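Local coordinates for uncharacterised protein (Vibrio cholerae, PDB 5KKO) that is of unknown function but forms a small, mainly helical chain that assembles with further copies of itself, at residues E11-L14 with N15-R19. Numbering follows the deposited sequence. Where two conformers were deposited one is given.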
# COMPACT_ATOMS: atom_id res chain seq x y z
N GLU C 11 18.02 11.10 -2.56
CA GLU C 11 18.96 10.22 -3.24
C GLU C 11 20.23 10.02 -2.42
O GLU C 11 20.76 8.90 -2.35
CB GLU C 11 19.27 10.79 -4.63
CG GLU C 11 20.23 9.92 -5.42
CD GLU C 11 20.26 10.34 -6.87
OE1 GLU C 11 20.05 9.46 -7.73
OE2 GLU C 11 20.49 11.54 -7.12
N LEU C 12 20.70 11.06 -1.72
CA LEU C 12 21.91 10.85 -0.92
C LEU C 12 21.69 9.80 0.16
O LEU C 12 22.57 8.95 0.42
CB LEU C 12 22.38 12.18 -0.29
CG LEU C 12 23.54 12.89 -1.01
CD1 LEU C 12 24.88 12.22 -0.66
CD2 LEU C 12 23.34 12.95 -2.52
N THR C 13 20.55 9.85 0.85
CA THR C 13 20.27 8.88 1.89
C THR C 13 20.06 7.48 1.30
O THR C 13 20.54 6.50 1.87
CB THR C 13 19.03 9.29 2.67
OG1 THR C 13 19.27 10.59 3.27
CG2 THR C 13 18.63 8.19 3.71
N LEU C 14 19.34 7.38 0.17
CA LEU C 14 19.18 6.07 -0.43
C LEU C 14 20.52 5.46 -0.81
O LEU C 14 20.78 4.27 -0.54
CB LEU C 14 18.23 6.18 -1.63
CG LEU C 14 18.05 4.96 -2.47
CD1 LEU C 14 17.44 3.96 -1.58
CD2 LEU C 14 17.10 5.30 -3.68
N ASN C 15 21.38 6.26 -1.45
CA ASN C 15 22.69 5.75 -1.85
C ASN C 15 23.54 5.43 -0.65
O ASN C 15 24.31 4.45 -0.67
CB ASN C 15 23.36 6.78 -2.78
CG ASN C 15 22.82 6.71 -4.19
OD1 ASN C 15 22.20 5.68 -4.56
ND2 ASN C 15 22.99 7.76 -4.97
N ALA C 16 23.43 6.22 0.41
CA ALA C 16 24.19 5.88 1.61
C ALA C 16 23.76 4.54 2.18
O ALA C 16 24.61 3.73 2.61
CB ALA C 16 24.00 6.95 2.70
N MSE C 17 22.47 4.26 2.20
CA MSE C 17 22.00 3.00 2.70
C MSE C 17 22.47 1.85 1.80
O MSE C 17 22.86 0.80 2.31
CB MSE C 17 20.48 3.06 2.80
CG MSE C 17 20.00 4.20 3.77
SE MSE C 17 18.09 4.27 3.89
CE MSE C 17 17.77 2.59 4.82
N LEU C 18 22.44 2.05 0.48
CA LEU C 18 22.97 1.04 -0.44
C LEU C 18 24.44 0.76 -0.14
O LEU C 18 24.88 -0.42 -0.15
CB LEU C 18 22.77 1.47 -1.92
CG LEU C 18 21.34 1.23 -2.39
CD1 LEU C 18 21.01 2.13 -3.65
CD2 LEU C 18 21.04 -0.23 -2.72
N ARG C 19 25.21 1.81 0.06
CA ARG C 19 26.62 1.63 0.35
C ARG C 19 26.82 0.91 1.67
O ARG C 19 27.70 0.02 1.80
CB ARG C 19 27.29 2.99 0.37
CG ARG C 19 28.77 2.88 0.68
CD ARG C 19 29.34 4.30 0.73
NE ARG C 19 30.61 4.25 1.45
CZ ARG C 19 31.68 3.76 0.89
NH1 ARG C 19 31.61 3.42 -0.39
NH2 ARG C 19 32.83 3.70 1.59
O HOH W 1 22.01 7.80 -8.03
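Glu11 to Leu14 and Asn15 to Arg19 form one unbroken run of alpha helix, the body of helix 11-20, and four successive i to i+4 hydrogen bonds link them. Asn15 N reaches Glu11 O at 2.9 Å with an N-H...O angle of 169°, and Ala16, Met17 and Leu18 repeat the pattern on Leu12, Thr13 and Leu14. One turn apart, the side chains of Glu11 and Asn15 run alongside each other, carboxylate and amide planes only 21° apart; Glu11 CG, anti to its backbone N (chi1 -179°), starts an extended chain that carries the carboxylate out beside the amide. A water joins their ends, donating to Glu11 OE1 at 2.6 Å and accepting from Asn15 ND2 at 3.2 Å. On another face, selenomethionine Met17, in one of its two conformers, puts SE 4.0 Å from Thr13 CG2, and Thr13 OG1 is hydrogen-bonded to Asp10 OD1. Leu14 CG meets Leu18 CD1 more loosely, at 4.3 Å. Met17 and Leu14 pack on Ile9, while Leu14 and Leu18 also meet Phe7 and Leu39 of the second subunit, respectively. Asn15 OD1 is hydrogen-bonded to Lys43 NZ of that subunit, so its amide is gripped at both ends, which should fix its rotation at the interface.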